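Local atomic coordinates of DR2417 (Deinococcus radiodurans, PDB entry 4XWW), a protein that degrades RNA as a metal-dependent exoribonuclease of the metallo-beta-lactamase superfamily, probably 5'-3', with a probable part in rRNA maturation. Residues 58-63 against 452-457; 422-427 against 438-443. All blocks are in the same frame, centred on the assembly; numbering follows the deposited sequence.

Contact 1: residues 58-63 against 452-457; sequences MGIDLI and AVYVDG. With MN (manganese (II) ion), chain G.
The Tyr454 ring meets Ile63 CG1 at its edge, close to the ring plane, while Ile60 CD1 approaches obliquely, 3.5 Å from Tyr454 CD1; the phenol oxygen is hydrogen-bonded outside the pair, to Asp465. The backbone next to this packing forms a classic beta bulge, in which Asp61 and Leu62 both face Val455 at the end of an antiparallel pairing. The evidence is in the bonds: Asp61 N donates a hydrogen bond to Val455 O at 2.8 Å, Leu62 N reaches the same oxygen only weakly at 3.4 Å, and Val455 N donates to Leu62 O at 2.9 Å. Ile63 with Tyr454 forms the next, non-hydrogen-bonded pair. On the other face of the sheet, Leu62 CD1 lies 3.6 Å from Val455 CG2, the two side chains running alongside each other, with Tyr95 of helix 93-97 against both.

Beyond the bulge, the loop before strand 62-65 and the end of strand 452-456 share a metal. Asp456 has CG anti to its own N (chi1 -162°), which carries OD1 to the manganese ion, while OD2 makes a salt bridge with Arg471 of helix 465-477. The neighbouring carboxylate of Asp61 is turned to the backbone: Gly457 N meets its OD2 on the syn side, tilted 31° from the carboxylate plane, at 2.7 Å. Manganese is bound by Asp456 OD1 at 2.2 Å and by the carbonyl Gly59 O at 2.3 Å.

Contact 2: residues 422-427 against 438-443; sequences PPKRTL and GPDEFR
Leu427 sets its CD1 over one face of the Phe442 ring, a CH-pi contact with CD1 3.7 Å from the ring centroid, close to the ring normal. The leucine conformation accounts for the fit: CG stands beside the backbone N (chi1 -65°), and this branch point packs 3.4 Å from Phe442 CE2. The two side chains come from opposite directions. Phe442 in turn has CG anti to its N, directing the ring towards 422-427; the ring also stacks with Phe398 and touches Leu400, both of strand 398-402.

Arg425 runs out extended as far as CG and CD, then bends at chi3 (41°). The bend brings NE to the backbone oxygen of Phe442, with Arg425 NE to Phe442 O at 3.0 Å; the donor lies in the carbonyl plane, while the oxygen sits 19° out of the guanidinium plane.

Lys424, by contrast, is extended along its whole length and crosses Asp440 at about a right angle. Its NZ is 2.9 Å from Asp440 OD1, which accepts through its syn lone pair. Lys397 makes a second salt bridge to the same oxygen, so two ammonium groups probably stabilise the carboxylate's negative charge.

With no bond from backbone to backbone between 422-427 and 438-443, side chains join the edge strands 425-426 and 441-447 of two different sheets, closing one margin of the two-sheet sandwich characteristic of the metallo-beta-lactamase fold.

In the fold
Contact 1 is partly buried, about 12 Å from the chain centre, whereas contact 2 is a surface contact about 30 Å from it; their centres are 37 Å apart and their nearest atoms about 20 Å. No strand is shared, but 441-447 and 452-456 are consecutive, and contact 2 is nested within the chain loop that contact 1 closes. Chemistry follows place. Contact 1 unites strands of one small sheet through backbone bonds and a metal, beside the second subunit, whose Arg549 bonds Asp456 O. Contact 2 bridges two large sheets by side chains, away from the annotated sites, with charged side chains at the surface and Phe442 buried.

Contact 1: residues 58-63 against 452-457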
# COMPACT_ATOMS: atom_id res chain seq x y z
N MET A 58 11.77 -6.80 -2.53
CA MET A 58 11.83 -6.30 -3.89
C MET A 58 12.47 -7.27 -4.87
O MET A 58 13.45 -7.94 -4.56
CB MET A 58 12.57 -4.96 -3.91
CG MET A 58 11.75 -3.85 -3.28
SD MET A 58 12.69 -2.33 -3.12
CE MET A 58 13.78 -2.81 -1.81
N GLY A 59 11.88 -7.33 -6.05
CA GLY A 59 12.45 -8.08 -7.15
C GLY A 59 12.06 -9.54 -7.19
O GLY A 59 12.20 -10.17 -8.23
N ILE A 60 11.55 -10.09 -6.09
CA ILE A 60 11.26 -11.53 -6.10
C ILE A 60 9.86 -11.81 -6.64
O ILE A 60 8.98 -10.94 -6.60
CB ILE A 60 11.41 -12.20 -4.70
CG1 ILE A 60 10.24 -11.87 -3.79
CG2 ILE A 60 12.79 -11.90 -4.08
CD1 ILE A 60 10.29 -12.60 -2.46
N ASP A 61 9.66 -13.02 -7.16
CA ASP A 61 8.41 -13.37 -7.83
C ASP A 61 7.39 -14.03 -6.91
O ASP A 61 6.21 -13.67 -6.92
CB ASP A 61 8.70 -14.29 -9.02
CG ASP A 61 9.67 -13.68 -10.00
OD1 ASP A 61 9.61 -12.46 -10.23
OD2 ASP A 61 10.52 -14.43 -10.53
N LEU A 62 7.83 -15.00 -6.12
CA LEU A 62 6.93 -15.67 -5.19
C LEU A 62 7.70 -16.28 -4.03
O LEU A 62 8.93 -16.30 -4.03
CB LEU A 62 6.11 -16.75 -5.91
CG LEU A 62 6.90 -17.78 -6.69
CD1 LEU A 62 6.95 -19.14 -5.96
CD2 LEU A 62 6.31 -17.96 -8.10
N ILE A 63 6.97 -16.74 -3.02
CA ILE A 63 7.57 -17.29 -1.82
C ILE A 63 6.99 -18.69 -1.56
O ILE A 63 5.80 -18.89 -1.64
CB ILE A 63 7.30 -16.38 -0.59
CG1 ILE A 63 7.74 -14.94 -0.89
CG2 ILE A 63 7.99 -16.95 0.64
CD1 ILE A 63 7.26 -13.91 0.12
N ALA A 452 10.49 -18.93 5.07
CA ALA A 452 10.26 -18.57 3.68
C ALA A 452 11.46 -18.91 2.79
O ALA A 452 12.61 -18.80 3.20
CB ALA A 452 9.92 -17.09 3.57
N VAL A 453 11.17 -19.35 1.57
CA VAL A 453 12.19 -19.52 0.54
C VAL A 453 11.77 -18.66 -0.65
O VAL A 453 10.66 -18.80 -1.16
CB VAL A 453 12.34 -20.97 0.09
CG1 VAL A 453 13.41 -21.08 -1.00
CG2 VAL A 453 12.69 -21.88 1.27
N TYR A 454 12.64 -17.73 -1.07
CA TYR A 454 12.29 -16.84 -2.17
C TYR A 454 12.57 -17.44 -3.54
O TYR A 454 13.57 -18.11 -3.75
CB TYR A 454 13.04 -15.51 -2.05
CG TYR A 454 12.83 -14.82 -0.73
CD1 TYR A 454 11.59 -14.84 -0.10
CD2 TYR A 454 13.87 -14.15 -0.10
CE1 TYR A 454 11.39 -14.22 1.12
CE2 TYR A 454 13.68 -13.52 1.12
CZ TYR A 454 12.44 -13.56 1.72
OH TYR A 454 12.26 -12.93 2.93
N VAL A 455 11.65 -17.20 -4.47
CA VAL A 455 11.84 -17.54 -5.87
C VAL A 455 11.98 -16.25 -6.68
O VAL A 455 11.14 -15.36 -6.61
CB VAL A 455 10.67 -18.37 -6.41
CG1 VAL A 455 10.88 -18.69 -7.89
CG2 VAL A 455 10.52 -19.65 -5.61
N ASP A 456 13.07 -16.15 -7.43
CA ASP A 456 13.37 -14.96 -8.22
C ASP A 456 13.92 -15.43 -9.56
O ASP A 456 15.06 -15.85 -9.64
CB ASP A 456 14.38 -14.08 -7.50
CG ASP A 456 14.41 -12.66 -8.03
OD1 ASP A 456 13.78 -12.38 -9.07
OD2 ASP A 456 15.08 -11.83 -7.40
N GLY A 457 13.09 -15.38 -10.59
CA GLY A 457 13.47 -15.94 -11.87
C GLY A 457 13.51 -17.45 -11.77
O GLY A 457 12.55 -18.09 -11.35
MN MN G . 12.96 -10.75 -10.28

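Contact 2: residues 422-427 against 438-443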
# COMPACT_ATOMS: atom_id res chain seq x y z
N PRO A 422 -17.74 -21.70 24.39
CA PRO A 422 -16.38 -21.43 23.92
C PRO A 422 -15.52 -22.68 24.04
O PRO A 422 -15.81 -23.53 24.88
CB PRO A 422 -15.88 -20.33 24.87
CG PRO A 422 -17.12 -19.77 25.49
CD PRO A 422 -18.08 -20.90 25.57
N PRO A 423 -14.47 -22.78 23.21
CA PRO A 423 -13.56 -23.92 23.34
C PRO A 423 -12.89 -23.92 24.70
O PRO A 423 -12.72 -22.85 25.29
CB PRO A 423 -12.51 -23.68 22.25
CG PRO A 423 -13.13 -22.67 21.33
CD PRO A 423 -14.05 -21.84 22.17
N LYS A 424 -12.53 -25.10 25.19
CA LYS A 424 -11.79 -25.20 26.44
C LYS A 424 -10.52 -24.37 26.39
O LYS A 424 -10.19 -23.66 27.35
CB LYS A 424 -11.45 -26.65 26.73
CG LYS A 424 -10.60 -26.80 27.98
CD LYS A 424 -10.65 -28.21 28.51
CE LYS A 424 -9.93 -28.28 29.85
NZ LYS A 424 -9.86 -29.65 30.40
N ARG A 425 -9.80 -24.46 25.27
CA ARG A 425 -8.60 -23.66 25.08
C ARG A 425 -8.40 -23.33 23.61
O ARG A 425 -8.68 -24.14 22.72
CB ARG A 425 -7.35 -24.38 25.63
CG ARG A 425 -6.10 -23.50 25.62
CD ARG A 425 -5.00 -23.98 26.57
NE ARG A 425 -4.86 -25.43 26.57
CZ ARG A 425 -5.24 -26.22 27.56
NH1 ARG A 425 -5.79 -25.71 28.66
NH2 ARG A 425 -5.08 -27.54 27.47
N THR A 426 -7.93 -22.12 23.36
CA THR A 426 -7.63 -21.67 22.00
C THR A 426 -6.17 -21.27 21.95
O THR A 426 -5.70 -20.55 22.84
CB THR A 426 -8.52 -20.50 21.58
OG1 THR A 426 -9.90 -20.88 21.66
CG2 THR A 426 -8.20 -20.05 20.16
N LEU A 427 -5.45 -21.73 20.93
CA LEU A 427 -4.06 -21.32 20.77
C LEU A 427 -3.87 -20.50 19.50
O LEU A 427 -4.56 -20.72 18.50
CB LEU A 427 -3.13 -22.51 20.72
CG LEU A 427 -3.06 -23.32 22.01
CD1 LEU A 427 -2.20 -24.55 21.78
CD2 LEU A 427 -2.53 -22.46 23.16
N GLY A 438 -4.16 -34.10 22.37
CA GLY A 438 -4.67 -35.34 22.92
C GLY A 438 -6.08 -35.12 23.41
O GLY A 438 -6.60 -34.01 23.32
N PRO A 439 -6.73 -36.17 23.92
CA PRO A 439 -8.10 -36.05 24.40
C PRO A 439 -8.30 -34.92 25.41
O PRO A 439 -9.37 -34.31 25.43
CB PRO A 439 -8.36 -37.42 25.05
CG PRO A 439 -7.54 -38.34 24.18
CD PRO A 439 -6.27 -37.58 23.92
N ASP A 440 -7.28 -34.63 26.22
CA ASP A 440 -7.31 -33.49 27.13
C ASP A 440 -5.98 -32.75 27.14
O ASP A 440 -5.55 -32.25 28.17
CB ASP A 440 -7.67 -33.93 28.55
CG ASP A 440 -8.12 -32.75 29.40
OD1 ASP A 440 -8.86 -31.90 28.86
OD2 ASP A 440 -7.72 -32.66 30.59
N GLU A 441 -5.32 -32.70 25.98
CA GLU A 441 -4.06 -31.99 25.86
C GLU A 441 -4.11 -31.09 24.65
O GLU A 441 -4.59 -31.49 23.60
CB GLU A 441 -2.88 -32.96 25.73
CG GLU A 441 -1.52 -32.25 25.59
CD GLU A 441 -0.34 -33.21 25.57
OE1 GLU A 441 -0.56 -34.43 25.74
OE2 GLU A 441 0.81 -32.74 25.38
N PHE A 442 -3.61 -29.87 24.81
CA PHE A 442 -3.58 -28.91 23.73
C PHE A 442 -2.56 -27.84 24.08
O PHE A 442 -2.85 -26.90 24.82
CB PHE A 442 -4.97 -28.30 23.51
CG PHE A 442 -5.08 -27.44 22.26
CD1 PHE A 442 -4.71 -27.96 21.02
CD2 PHE A 442 -5.56 -26.15 22.32
CE1 PHE A 442 -4.82 -27.19 19.86
CE2 PHE A 442 -5.68 -25.38 21.17
CZ PHE A 442 -5.31 -25.90 19.94
N ARG A 443 -1.34 -28.01 23.58
CA ARG A 443 -0.26 -27.09 23.91
C ARG A 443 0.82 -27.08 22.85
O ARG A 443 0.97 -28.04 22.09
CB ARG A 443 0.36 -27.48 25.26
CG ARG A 443 0.90 -28.88 25.25
CD ARG A 443 1.53 -29.30 26.57
NE ARG A 443 2.25 -30.56 26.40
CZ ARG A 443 3.56 -30.66 26.23
NH1 ARG A 443 4.32 -29.57 26.21
NH2 ARG A 443 4.12 -31.86 26.08